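Local coordinates for putative glutathionylspermidine synthase (Methylobacillus flagellatus, PDB 3N6X), which probably acts as an ATP-grasp ligase that joins a carboxylate to an amine, perhaps glutathione to spermidine, although its true substrates are not established, at residues 100-103 with 104-107; 129-133 with 134-138; 245-249 with 250-254; 280-284 with 285-289; 307-310 with 311-315. All coordinates share one frame; numbering follows the deposited sequence.

Contact 1: residues 100-103 with 104-107; sequences MFLH and DVYH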
loop_
_atom_site.group_PDB
_atom_site.type_symbol
_atom_site.label_atom_id
_atom_site.label_comp_id
_atom_site.label_asym_id
_atom_site.label_seq_id
_atom_site.Cartn_x
_atom_site.Cartn_y
_atom_site.Cartn_z
HETATM N N MSE A 100 -6.597 16.239 -3.600
HETATM C CA MSE A 100 -7.175 17.409 -4.257
HETATM C C MSE A 100 -8.119 16.986 -5.400
HETATM O O MSE A 100 -9.165 17.605 -5.593
HETATM C CB MSE A 100 -6.081 18.337 -4.753
HETATM C CG MSE A 100 -5.324 18.988 -3.617
HETATM SE SE MSE A 100 -3.876 20.075 -4.237
HETATM C CE MSE A 100 -4.941 21.626 -4.727
ATOM N N PHE A 101 -7.786 15.878 -6.086
ATOM C CA PHE A 101 -8.643 15.292 -7.119
ATOM C C PHE A 101 -9.972 14.850 -6.509
ATOM O O PHE A 101 -11.027 15.176 -7.050
ATOM C CB PHE A 101 -7.947 14.097 -7.804
ATOM C CG PHE A 101 -8.885 13.265 -8.646
ATOM C CD1 PHE A 101 -9.391 13.757 -9.848
ATOM C CD2 PHE A 101 -9.290 12.004 -8.225
ATOM C CE1 PHE A 101 -10.291 13.004 -10.610
ATOM C CE2 PHE A 101 -10.201 11.253 -8.978
ATOM C CZ PHE A 101 -10.687 11.751 -10.176
ATOM N N LEU A 102 -9.914 14.148 -5.346
ATOM C CA LEU A 102 -11.102 13.654 -4.627
ATOM C C LEU A 102 -12.003 14.791 -4.135
ATOM O O LEU A 102 -13.211 14.716 -4.298
ATOM C CB LEU A 102 -10.712 12.692 -3.490
ATOM C CG LEU A 102 -10.264 11.304 -3.972
ATOM C CD1 LEU A 102 -9.470 10.567 -2.890
ATOM C CD2 LEU A 102 -11.469 10.459 -4.456
ATOM N N HIS A 103 -11.417 15.875 -3.627
ATOM C CA HIS A 103 -12.192 17.055 -3.273
ATOM C C HIS A 103 -12.845 17.646 -4.543
ATOM O O HIS A 103 -14.011 18.033 -4.517
ATOM C CB HIS A 103 -11.307 18.110 -2.582
ATOM C CG HIS A 103 -12.031 19.382 -2.305
ATOM N ND1 HIS A 103 -12.807 19.536 -1.168
ATOM C CD2 HIS A 103 -12.164 20.487 -3.078
ATOM C CE1 HIS A 103 -13.357 20.739 -1.265
ATOM N NE2 HIS A 103 -12.997 21.352 -2.394
ATOM N N ASP A 104 -12.094 17.699 -5.648
ATOM C CA ASP A 104 -12.607 18.258 -6.900
ATOM C C ASP A 104 -13.787 17.448 -7.499
ATOM O O ASP A 104 -14.815 18.053 -7.813
ATOM C CB ASP A 104 -11.474 18.435 -7.918
ATOM C CG ASP A 104 -11.817 19.290 -9.123
ATOM O OD1 ASP A 104 -12.647 20.203 -8.984
ATOM O OD2 ASP A 104 -11.188 19.107 -10.168
ATOM N N VAL A 105 -13.670 16.075 -7.606
ATOM C CA VAL A 105 -14.763 15.244 -8.175
ATOM C C VAL A 105 -16.069 15.339 -7.431
ATOM O O VAL A 105 -17.130 15.064 -8.017
ATOM C CB VAL A 105 -14.414 13.759 -8.444
ATOM C CG1 VAL A 105 -13.574 13.614 -9.671
ATOM C CG2 VAL A 105 -13.783 13.080 -7.232
ATOM N N TYR A 106 -16.001 15.584 -6.112
ATOM C CA TYR A 106 -17.200 15.656 -5.276
ATOM C C TYR A 106 -17.624 17.106 -5.029
ATOM O O TYR A 106 -18.537 17.357 -4.242
ATOM C CB TYR A 106 -16.983 14.889 -3.965
ATOM C CG TYR A 106 -16.832 13.399 -4.176
ATOM C CD1 TYR A 106 -17.834 12.661 -4.795
ATOM C CD2 TYR A 106 -15.707 12.716 -3.714
ATOM C CE1 TYR A 106 -17.707 11.287 -4.986
ATOM C CE2 TYR A 106 -15.573 11.337 -3.893
ATOM C CZ TYR A 106 -16.576 10.628 -4.535
ATOM O OH TYR A 106 -16.464 9.278 -4.737
ATOM N N HIS A 107 -16.985 18.061 -5.737
ATOM C CA HIS A 107 -17.326 19.473 -5.620
ATOM C C HIS A 107 -17.544 20.126 -6.980
ATOM O O HIS A 107 -18.503 19.770 -7.644
ATOM C CB HIS A 107 -16.342 20.237 -4.697
ATOM C CG HIS A 107 -16.502 19.862 -3.249
ATOM N ND1 HIS A 107 -15.812 18.784 -2.694
ATOM C CD2 HIS A 107 -17.346 20.362 -2.312
ATOM C CE1 HIS A 107 -16.222 18.703 -1.437
ATOM N NE2 HIS A 107 -17.152 19.617 -1.161
#
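His103 and His107 lie one over the other as an offset stack, their centroids 4.0 Å apart and their planes tilted by only 17°. The overlap is partial: His103 CE1 sits over the rim of the His107 ring, 3.4 Å from His107 ND1. The same ND1 donates to His103 O at 2.7 Å, with that oxygen in the plane of the His107 ring and the N-H on a carbonyl lone pair. At the far side of the ring, NE2 is bonded to Asp135 OD1, and the two hydrogen bonds together limit the ring's rotation while its face is stacked. With CG anti to the backbone N (chi1 167°), the Phe101 ring swings forward until its CE1 meets Val105 CG1 at 3.5 Å. Further round, Leu102 CD2 approaches Tyr106 CE2 at 4.2 Å, and the Tyr106 hydroxyl bonds to Gly314 O. Val105 N to Phe101 O, 2.8 Å, keeps helical spacing, so these are i to i+4 side-chain pairs along the last turn of helix 81-105.

Contact 2: residues 129-133 with 134-138; sequences PEMFG and VDVPG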
loop_
_atom_site.group_PDB
_atom_site.type_symbol
_atom_site.label_atom_id
_atom_site.label_comp_id
_atom_site.label_asym_id
_atom_site.label_seq_id
_atom_site.Cartn_x
_atom_site.Cartn_y
_atom_site.Cartn_z
ATOM N N PRO A 129 -22.146 9.208 -5.368
ATOM C CA PRO A 129 -22.927 10.461 -5.428
ATOM C C PRO A 129 -23.369 10.964 -4.043
ATOM O O PRO A 129 -23.637 12.158 -3.891
ATOM C CB PRO A 129 -24.119 10.094 -6.325
ATOM C CG PRO A 129 -24.206 8.606 -6.269
ATOM C CD PRO A 129 -22.813 8.114 -6.108
ATOM N N GLU A 130 -23.354 10.066 -3.013
ATOM C CA GLU A 130 -23.669 10.394 -1.597
ATOM C C GLU A 130 -22.639 11.358 -1.016
ATOM O O GLU A 130 -22.913 12.050 -0.025
ATOM C CB GLU A 130 -23.707 9.116 -0.734
ATOM C CG GLU A 130 -24.801 8.128 -1.135
ATOM C CD GLU A 130 -24.441 7.154 -2.241
ATOM O OE1 GLU A 130 -23.313 7.237 -2.783
ATOM O OE2 GLU A 130 -25.300 6.309 -2.575
HETATM N N MSE A 131 -21.448 11.408 -1.635
HETATM C CA MSE A 131 -20.343 12.277 -1.200
HETATM C C MSE A 131 -20.283 13.608 -1.963
HETATM O O MSE A 131 -19.490 14.473 -1.608
HETATM C CB MSE A 131 -19.017 11.515 -1.290
HETATM C CG MSE A 131 -18.916 10.414 -0.241
HETATM SE SE MSE A 131 -19.138 11.149 1.600
HETATM C CE MSE A 131 -17.444 12.119 1.698
ATOM N N PHE A 132 -21.146 13.792 -2.974
ATOM C CA PHE A 132 -21.177 15.026 -3.763
ATOM C C PHE A 132 -21.657 16.199 -2.932
ATOM O O PHE A 132 -22.722 16.132 -2.321
ATOM C CB PHE A 132 -22.046 14.862 -5.038
ATOM C CG PHE A 132 -21.983 16.063 -5.958
ATOM C CD1 PHE A 132 -20.905 16.244 -6.822
ATOM C CD2 PHE A 132 -22.976 17.036 -5.930
ATOM C CE1 PHE A 132 -20.825 17.376 -7.644
ATOM C CE2 PHE A 132 -22.896 18.166 -6.751
ATOM C CZ PHE A 132 -21.817 18.331 -7.600
ATOM N N GLY A 133 -20.848 17.252 -2.884
ATOM C CA GLY A 133 -21.159 18.450 -2.116
ATOM C C GLY A 133 -20.807 18.345 -0.646
ATOM O O GLY A 133 -20.945 19.327 0.094
ATOM N N VAL A 134 -20.331 17.162 -0.201
ATOM C CA VAL A 134 -19.979 16.944 1.208
ATOM C C VAL A 134 -18.567 17.449 1.518
ATOM O O VAL A 134 -17.599 17.017 0.885
ATOM C CB VAL A 134 -20.173 15.458 1.627
ATOM C CG1 VAL A 134 -19.792 15.238 3.097
ATOM C CG2 VAL A 134 -21.604 14.998 1.362
ATOM N N ASP A 135 -18.455 18.367 2.486
ATOM C CA ASP A 135 -17.172 18.883 2.958
ATOM C C ASP A 135 -16.619 17.959 4.039
ATOM O O ASP A 135 -17.320 17.646 5.000
ATOM C CB ASP A 135 -17.327 20.316 3.516
ATOM C CG ASP A 135 -17.756 21.363 2.488
ATOM O OD1 ASP A 135 -17.678 21.073 1.266
ATOM O OD2 ASP A 135 -18.160 22.469 2.903
ATOM N N VAL A 136 -15.382 17.494 3.863
ATOM C CA VAL A 136 -14.726 16.595 4.811
ATOM C C VAL A 136 -13.650 17.370 5.592
ATOM O O VAL A 136 -13.020 18.268 5.025
ATOM C CB VAL A 136 -14.160 15.309 4.113
ATOM C CG1 VAL A 136 -15.250 14.588 3.319
ATOM C CG2 VAL A 136 -12.964 15.632 3.216
ATOM N N PRO A 137 -13.429 17.056 6.902
ATOM C CA PRO A 137 -12.433 17.826 7.686
ATOM C C PRO A 137 -11.041 17.928 7.041
ATOM O O PRO A 137 -10.438 16.915 6.684
ATOM C CB PRO A 137 -12.402 17.089 9.031
ATOM C CG PRO A 137 -13.751 16.476 9.142
ATOM C CD PRO A 137 -14.117 16.056 7.744
ATOM N N GLY A 138 -10.594 19.171 6.829
ATOM C CA GLY A 138 -9.306 19.492 6.213
ATOM C C GLY A 138 -9.178 19.121 4.746
ATOM O O GLY A 138 -8.078 19.179 4.193
HETATM O O HOH W 1 -17.079 14.848 -0.541
#
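Met131 O is gripped twice, by Val134 N at 3.1 Å and by a water at 2.7 Å. The amide comes from well above the carbonyl plane, 52° out of it, with an N-H...O angle of 157°. The same water donates its second hydrogen to Val134 O at 2.6 Å, so the two carbonyls are tied together through solvent beside the direct bond. The bond from Val134 N to Met131 O closes a beta turn from Met131 to Val134, and the backbone angles make it type II: Phe132 is extended, and Gly133 follows with positive phi. The turn continues directly from the 3-10 segment 129-131, whose Pro129 O accepts from Phe132 N, and it lies in the long loop between helix 110-113 and strand 144-151. The selenomethionine Met131 folds its chain at both chi2 and chi3. The bends carry its CE onto Val136 CG1 at 3.7 Å, the two side chains meeting at about a right angle, and to Val134 CG1 at 4.1 Å. Val134 divides its branches, for with CG1 anti to the backbone N (chi1 180°) CG2 is left to rest 3.5 Å from Glu130 O. Glu130 O accepts a hydrogen bond from Arg303 NH1, and Tyr302 of the same helix, 298-303, packs against both Met131 and Val136.

Contact 3: residues 245-249 with 250-254; sequences ELVEG and QDLFV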
loop_
_atom_site.group_PDB
_atom_site.type_symbol
_atom_site.label_atom_id
_atom_site.label_comp_id
_atom_site.label_asym_id
_atom_site.label_seq_id
_atom_site.Cartn_x
_atom_site.Cartn_y
_atom_site.Cartn_z
ATOM N N GLU A 245 -10.073 1.931 21.187
ATOM C CA GLU A 245 -11.010 0.798 21.183
ATOM C C GLU A 245 -11.133 0.179 19.810
ATOM O O GLU A 245 -11.204 0.901 18.806
ATOM C CB GLU A 245 -12.407 1.237 21.672
ATOM C CG GLU A 245 -12.457 1.620 23.138
ATOM C CD GLU A 245 -12.184 0.495 24.123
ATOM O OE1 GLU A 245 -12.354 -0.692 23.753
ATOM O OE2 GLU A 245 -11.818 0.807 25.278
ATOM N N LEU A 246 -11.159 -1.157 19.766
ATOM C CA LEU A 246 -11.416 -1.936 18.571
ATOM C C LEU A 246 -12.899 -2.310 18.607
ATOM O O LEU A 246 -13.333 -3.041 19.508
ATOM C CB LEU A 246 -10.539 -3.201 18.570
ATOM C CG LEU A 246 -10.639 -4.107 17.331
ATOM C CD1 LEU A 246 -9.960 -3.473 16.139
ATOM C CD2 LEU A 246 -10.027 -5.473 17.615
ATOM N N VAL A 247 -13.692 -1.742 17.694
ATOM C CA VAL A 247 -15.130 -1.962 17.691
ATOM C C VAL A 247 -15.623 -2.640 16.420
ATOM O O VAL A 247 -14.985 -2.551 15.374
ATOM C CB VAL A 247 -15.925 -0.642 17.963
ATOM C CG1 VAL A 247 -15.625 -0.077 19.355
ATOM C CG2 VAL A 247 -15.663 0.408 16.869
ATOM N N GLU A 248 -16.795 -3.282 16.517
ATOM C CA GLU A 248 -17.540 -3.852 15.400
ATOM C C GLU A 248 -18.820 -3.031 15.268
ATOM O O GLU A 248 -19.123 -2.233 16.158
ATOM C CB GLU A 248 -17.849 -5.340 15.654
ATOM C CG GLU A 248 -16.623 -6.221 15.462
ATOM C CD GLU A 248 -16.766 -7.673 15.881
ATOM O OE1 GLU A 248 -17.895 -8.212 15.823
ATOM O OE2 GLU A 248 -15.729 -8.292 16.209
ATOM N N GLY A 249 -19.508 -3.157 14.143
ATOM C CA GLY A 249 -20.710 -2.372 13.864
ATOM C C GLY A 249 -21.712 -2.313 15.006
ATOM O O GLY A 249 -22.162 -1.223 15.395
ATOM N N GLN A 250 -22.027 -3.481 15.586
ATOM C CA GLN A 250 -23.027 -3.621 16.661
ATOM C C GLN A 250 -22.649 -2.911 17.966
ATOM O O GLN A 250 -23.521 -2.686 18.803
ATOM C CB GLN A 250 -23.378 -5.112 16.900
ATOM C CG GLN A 250 -22.195 -5.982 17.388
ATOM C CD GLN A 250 -21.346 -6.569 16.266
ATOM O OE1 GLN A 250 -21.440 -6.180 15.078
ATOM N NE2 GLN A 250 -20.476 -7.507 16.627
ATOM N N ASP A 251 -21.357 -2.530 18.121
ATOM C CA ASP A 251 -20.835 -1.826 19.308
ATOM C C ASP A 251 -21.143 -0.330 19.279
ATOM O O ASP A 251 -20.973 0.360 20.294
ATOM C CB ASP A 251 -19.320 -2.043 19.432
ATOM C CG ASP A 251 -18.943 -3.485 19.650
ATOM O OD1 ASP A 251 -19.700 -4.193 20.351
ATOM O OD2 ASP A 251 -17.886 -3.917 19.111
ATOM N N LEU A 252 -21.573 0.171 18.114
ATOM C CA LEU A 252 -21.868 1.581 17.888
ATOM C C LEU A 252 -23.318 1.758 17.487
ATOM O O LEU A 252 -23.951 0.818 17.003
ATOM C CB LEU A 252 -20.962 2.148 16.753
ATOM C CG LEU A 252 -19.451 1.960 16.905
ATOM C CD1 LEU A 252 -18.710 2.487 15.668
ATOM C CD2 LEU A 252 -18.934 2.625 18.171
ATOM N N PHE A 253 -23.838 2.962 17.657
ATOM C CA PHE A 253 -25.185 3.282 17.227
ATOM C C PHE A 253 -25.275 4.756 16.961
ATOM O O PHE A 253 -24.479 5.531 17.493
ATOM C CB PHE A 253 -26.272 2.799 18.251
ATOM C CG PHE A 253 -26.248 3.485 19.600
ATOM C CD1 PHE A 253 -26.980 4.647 19.821
ATOM C CD2 PHE A 253 -25.500 2.959 20.656
ATOM C CE1 PHE A 253 -26.924 5.303 21.053
ATOM C CE2 PHE A 253 -25.456 3.608 21.895
ATOM C CZ PHE A 253 -26.170 4.772 22.087
ATOM N N VAL A 254 -26.246 5.151 16.144
ATOM C CA VAL A 254 -26.445 6.530 15.746
ATOM C C VAL A 254 -27.712 7.108 16.395
ATOM O O VAL A 254 -28.739 6.433 16.444
ATOM C CB VAL A 254 -26.540 6.593 14.182
ATOM C CG1 VAL A 254 -27.289 7.838 13.707
ATOM C CG2 VAL A 254 -25.163 6.500 13.541
#
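Asp251 places CG anti to its carbonyl carbon (chi1 -63°), which turns the carboxylate back over Glu248, while Gln250, bent at chi2, doubles back toward the Glu248 side chain. Asp251 OD2 accepts Glu248 N at 2.9 Å in a nearly straight bond (169°), on the anti side and somewhat out of the carboxylate plane. In return Asp251 N donates to Glu248 O at 3.0 Å, so the two residues are bonded reciprocally. Leu252 N to Gly249 O adds a further bond, and together they shape the short 3-10 turn that links strand 245-247 to strand 252-254 of the mixed sheet. An alanine at Asp251 has no carboxylate to accept Glu248 N, and the turn would probably be held less firmly to the strand before it. Gln250 NE2 reaches Glu248 OE1 at 2.8 Å. These side chains run alongside each other with amide and carboxylate planes 76° apart. On the sheet side Val247 CG2 meets Leu252 CD1 at 3.9 Å, and Met261 of strand 259-261 touches both residues.

Contact 4: residues 280-284 with 285-289; sequences DFIDP and LSFRP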
loop_
_atom_site.group_PDB
_atom_site.type_symbol
_atom_site.label_atom_id
_atom_site.label_comp_id
_atom_site.label_asym_id
_atom_site.label_seq_id
_atom_site.Cartn_x
_atom_site.Cartn_y
_atom_site.Cartn_z
ATOM N N ASP A 280 -19.165 -0.078 1.022
ATOM C CA ASP A 280 -20.364 -0.868 0.770
ATOM C C ASP A 280 -20.985 -1.463 2.017
ATOM O O ASP A 280 -22.182 -1.731 2.022
ATOM C CB ASP A 280 -20.033 -2.001 -0.212
ATOM C CG ASP A 280 -20.171 -1.617 -1.653
ATOM O OD1 ASP A 280 -21.022 -0.755 -1.956
ATOM O OD2 ASP A 280 -19.485 -2.235 -2.497
ATOM N N PHE A 281 -20.173 -1.728 3.049
ATOM C CA PHE A 281 -20.616 -2.440 4.252
ATOM C C PHE A 281 -20.804 -1.580 5.506
ATOM O O PHE A 281 -21.163 -2.128 6.547
ATOM C CB PHE A 281 -19.646 -3.583 4.554
ATOM C CG PHE A 281 -19.753 -4.750 3.609
ATOM C CD1 PHE A 281 -19.082 -4.744 2.392
ATOM C CD2 PHE A 281 -20.495 -5.878 3.951
ATOM C CE1 PHE A 281 -19.173 -5.830 1.521
ATOM C CE2 PHE A 281 -20.588 -6.961 3.079
ATOM C CZ PHE A 281 -19.933 -6.928 1.865
ATOM N N ILE A 282 -20.564 -0.255 5.426
ATOM C CA ILE A 282 -20.597 0.608 6.617
ATOM C C ILE A 282 -21.978 1.028 7.111
ATOM O O ILE A 282 -22.093 1.443 8.263
ATOM C CB ILE A 282 -19.638 1.832 6.519
ATOM C CG1 ILE A 282 -20.040 2.794 5.395
ATOM C CG2 ILE A 282 -18.174 1.414 6.442
ATOM C CD1 ILE A 282 -20.230 4.180 5.845
ATOM N N ASP A 283 -22.985 1.058 6.232
ATOM C CA ASP A 283 -24.300 1.574 6.615
ATOM C C ASP A 283 -25.419 0.896 5.812
ATOM O O ASP A 283 -25.658 1.253 4.645
ATOM C CB ASP A 283 -24.346 3.126 6.469
ATOM C CG ASP A 283 -25.650 3.794 6.913
ATOM O OD1 ASP A 283 -26.569 3.071 7.363
ATOM O OD2 ASP A 283 -25.756 5.041 6.782
ATOM N N PRO A 284 -26.160 -0.049 6.456
ATOM C CA PRO A 284 -27.232 -0.757 5.732
ATOM C C PRO A 284 -28.421 0.113 5.300
ATOM O O PRO A 284 -29.196 -0.317 4.468
ATOM C CB PRO A 284 -27.636 -1.885 6.688
ATOM C CG PRO A 284 -27.135 -1.492 8.007
ATOM C CD PRO A 284 -25.970 -0.587 7.820
ATOM N N LEU A 285 -28.521 1.345 5.798
ATOM C CA LEU A 285 -29.588 2.261 5.396
ATOM C C LEU A 285 -29.217 3.054 4.144
ATOM O O LEU A 285 -30.060 3.776 3.613
ATOM C CB LEU A 285 -29.932 3.254 6.539
ATOM C CG LEU A 285 -30.344 2.656 7.893
ATOM C CD1 LEU A 285 -30.673 3.756 8.880
ATOM C CD2 LEU A 285 -31.534 1.700 7.744
ATOM N N SER A 286 -27.962 2.962 3.695
ATOM C CA SER A 286 -27.506 3.755 2.547
ATOM C C SER A 286 -26.827 2.926 1.477
ATOM O O SER A 286 -26.843 3.309 0.308
ATOM C CB SER A 286 -26.567 4.864 3.011
ATOM O OG SER A 286 -27.251 5.793 3.836
ATOM N N PHE A 287 -26.167 1.836 1.874
ATOM C CA PHE A 287 -25.447 0.979 0.943
ATOM C C PHE A 287 -26.034 -0.426 0.989
ATOM O O PHE A 287 -27.254 -0.541 0.993
ATOM C CB PHE A 287 -23.932 1.020 1.233
ATOM C CG PHE A 287 -23.340 2.413 1.103
ATOM C CD1 PHE A 287 -23.447 3.126 -0.089
ATOM C CD2 PHE A 287 -22.712 3.023 2.181
ATOM C CE1 PHE A 287 -22.908 4.415 -0.207
ATOM C CE2 PHE A 287 -22.176 4.315 2.065
ATOM C CZ PHE A 287 -22.266 4.996 0.868
ATOM N N ARG A 288 -25.190 -1.491 1.031
ATOM C CA ARG A 288 -25.646 -2.893 1.103
ATOM C C ARG A 288 -26.595 -3.098 2.293
ATOM O O ARG A 288 -26.158 -2.992 3.441
ATOM C CB ARG A 288 -24.450 -3.837 1.229
ATOM C CG ARG A 288 -23.637 -3.987 -0.041
ATOM C CD ARG A 288 -22.444 -4.869 0.221
ATOM N NE ARG A 288 -21.638 -5.075 -0.980
ATOM C CZ ARG A 288 -21.760 -6.124 -1.784
ATOM N NH1 ARG A 288 -22.661 -7.066 -1.526
ATOM N NH2 ARG A 288 -20.984 -6.242 -2.852
ATOM N N PRO A 289 -27.920 -3.332 2.044
ATOM C CA PRO A 289 -28.875 -3.425 3.175
ATOM C C PRO A 289 -28.747 -4.692 4.012
ATOM O O PRO A 289 -29.286 -4.756 5.121
ATOM C CB PRO A 289 -30.242 -3.336 2.487
ATOM C CG PRO A 289 -30.007 -3.856 1.117
ATOM C CD PRO A 289 -28.615 -3.430 0.739
HETATM O O HOH W 2 -23.840 -1.313 4.242
HETATM O O HOH W 3 -27.362 6.954 6.474
HETATM O O HOH W 4 -29.664 0.709 1.422
#
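Arg288 lays its aliphatic chain across the Phe281 ring: CD sits 3.8 Å from the ring centroid and only 17° off the normal, a CH-pi contact. The extended chain, chi3 179°, carries the guanidinium past the ring, and its plane lies nearly parallel to it, while Asp280 CB meets it at the edge. The salt bridge from Asp280 OD2 to Arg288 NE is long, and Asp280 has a second charged partner, Arg128, through OD1. Backbone bonding brings these side chains together, since Arg288 N donates to Asp280 O at 3.2 Å. At the other end of the loop Asp283 holds CG anti to the backbone N (chi1 -177°), and this turns OD1 toward Leu285 N, 3.0 Å away and above the carboxylate plane, closing an Asx turn. OD1 also accepts Gly297 N, and OD2 accepts Leu299 N. Asp283 O takes two further amides, Ser286 N at 3.0 Å and Phe287 N at 2.9 Å. A leucine at Asp283 has no carboxylate, and the amides of Leu285, Gly297 and Leu299 would probably be left without the oxygens that accept them. Ile282 and Phe287 point the same way, CG1 to CD2 4.2 Å. The loop follows strand 268-275 and folds onto the start of helix 298-303, where Leu298 touches Ile282 and Leu299 packs on Ser286 and Phe287.

Contact 5: residues 307-310 with 311-315; sequences VTLA and NAVGT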
loop_
_atom_site.group_PDB
_atom_site.type_symbol
_atom_site.label_atom_id
_atom_site.label_comp_id
_atom_site.label_asym_id
_atom_site.label_seq_id
_atom_site.Cartn_x
_atom_site.Cartn_y
_atom_site.Cartn_z
ATOM N N VAL A 307 -19.497 13.260 12.697
ATOM C CA VAL A 307 -18.409 12.289 12.861
ATOM C C VAL A 307 -17.439 12.390 11.667
ATOM O O VAL A 307 -17.820 12.880 10.601
ATOM C CB VAL A 307 -18.968 10.816 13.046
ATOM C CG1 VAL A 307 -19.408 10.197 11.701
ATOM C CG2 VAL A 307 -17.956 9.915 13.758
ATOM N N THR A 308 -16.201 11.916 11.847
ATOM C CA THR A 308 -15.223 11.819 10.770
ATOM C C THR A 308 -14.937 10.353 10.490
ATOM O O THR A 308 -14.673 9.595 11.423
ATOM C CB THR A 308 -13.917 12.550 11.123
ATOM O OG1 THR A 308 -14.194 13.928 11.318
ATOM C CG2 THR A 308 -12.851 12.405 10.020
ATOM N N LEU A 309 -14.981 9.958 9.203
ATOM C CA LEU A 309 -14.591 8.620 8.752
ATOM C C LEU A 309 -13.246 8.720 8.067
ATOM O O LEU A 309 -13.004 9.661 7.308
ATOM C CB LEU A 309 -15.638 8.013 7.790
ATOM C CG LEU A 309 -17.056 7.779 8.384
ATOM C CD1 LEU A 309 -17.982 7.182 7.355
ATOM C CD2 LEU A 309 -17.006 6.894 9.617
ATOM N N ALA A 310 -12.347 7.810 8.391
ATOM C CA ALA A 310 -11.006 7.801 7.826
ATOM C C ALA A 310 -10.614 6.369 7.482
ATOM O O ALA A 310 -10.615 5.531 8.363
ATOM C CB ALA A 310 -10.018 8.396 8.821
ATOM N N ASN A 311 -10.364 6.053 6.197
ATOM C CA ASN A 311 -10.429 7.002 5.073
ATOM C C ASN A 311 -11.879 7.385 4.752
ATOM O O ASN A 311 -12.822 6.683 5.145
ATOM C CB ASN A 311 -9.749 6.411 3.838
ATOM C CG ASN A 311 -8.243 6.299 3.952
ATOM O OD1 ASN A 311 -7.618 6.771 4.906
ATOM N ND2 ASN A 311 -7.621 5.724 2.951
ATOM N N ALA A 312 -12.056 8.539 4.110
ATOM C CA ALA A 312 -13.362 9.034 3.713
ATOM C C ALA A 312 -14.083 8.026 2.838
ATOM O O ALA A 312 -13.440 7.187 2.202
ATOM C CB ALA A 312 -13.205 10.343 2.952
ATOM N N VAL A 313 -15.419 8.129 2.778
ATOM C CA VAL A 313 -16.249 7.343 1.877
ATOM C C VAL A 313 -16.018 7.901 0.435
ATOM O O VAL A 313 -15.888 9.113 0.265
ATOM C CB VAL A 313 -17.756 7.454 2.305
ATOM C CG1 VAL A 313 -18.693 6.921 1.216
ATOM C CG2 VAL A 313 -18.011 6.738 3.632
ATOM N N GLY A 314 -15.930 7.011 -0.555
ATOM C CA GLY A 314 -15.791 7.401 -1.959
ATOM C C GLY A 314 -14.384 7.652 -2.474
ATOM O O GLY A 314 -14.223 8.267 -3.534
ATOM N N THR A 315 -13.345 7.158 -1.757
ATOM C CA THR A 315 -11.956 7.332 -2.223
ATOM C C THR A 315 -11.623 6.389 -3.383
ATOM O O THR A 315 -10.640 6.621 -4.093
ATOM C CB THR A 315 -10.947 7.142 -1.076
ATOM O OG1 THR A 315 -11.052 5.806 -0.583
ATOM C CG2 THR A 315 -11.134 8.153 0.045
#
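Leu309 and Ala310 run in extended strand geometry until a cis peptide before Asn311 brings the CA atoms of Ala310 and Asn311 to 2.9 Å and bends the chain away from the sheet. Strand 308-310 belongs to the six-stranded mixed sheet, where it pairs in parallel with strand 268-275, and the cis peptide stands between a non-proline pair at the point where the strand gives way to the loop leading to helix 316-319. The bend folds Asn311 O back toward the strand, 3.6 Å from Leu309 C. Asn311 O accepts Arg275 NE, and Ala312 O accepts NH2 of the same guanidinium, which thus spans both carbonyls just after the kink. The Asn311 side chain, buried with its amide, gives ND2 to Leu164 O and Ile144 O, two polar partners that satisfy the nitrogen and fix which way the flat group is turned. Past the bend the contact is apolar. Leu309 and Val313 lie alongside each other and point the same way, and Tyr302 of helix 298-303 packs on Leu309 and Ala312. The two side chains, Leu309 and Val313, meet through a single pair of methyl groups, Leu309 CD1 and Val313 CG2, 3.7 Å apart.

The five contacts follow one another along the chain, each closing before the next opens, and all belong to the circularly permuted ATP-grasp region. Contacts 2 and 5 each touch three of the others; the centres of contacts 1, 2 and 4 lie about 13, 9 and 14 Å from that of contact 5. Contacts 1 and 2 adjoin, with centres 9 Å apart, while contact 2 reaches contact 4 where Glu130 packs on Phe287. Ile282 CD1 of contact 4 meets Leu309 CD1 of contact 5 at 4.0 Å. These four form a continuous cluster joining the end of helix 81-105 and two loops to strand 308-310. Contact 3, its nearest atoms about 7 Å from contacts 4 and 5, lies at another part of the same six-stranded sheet.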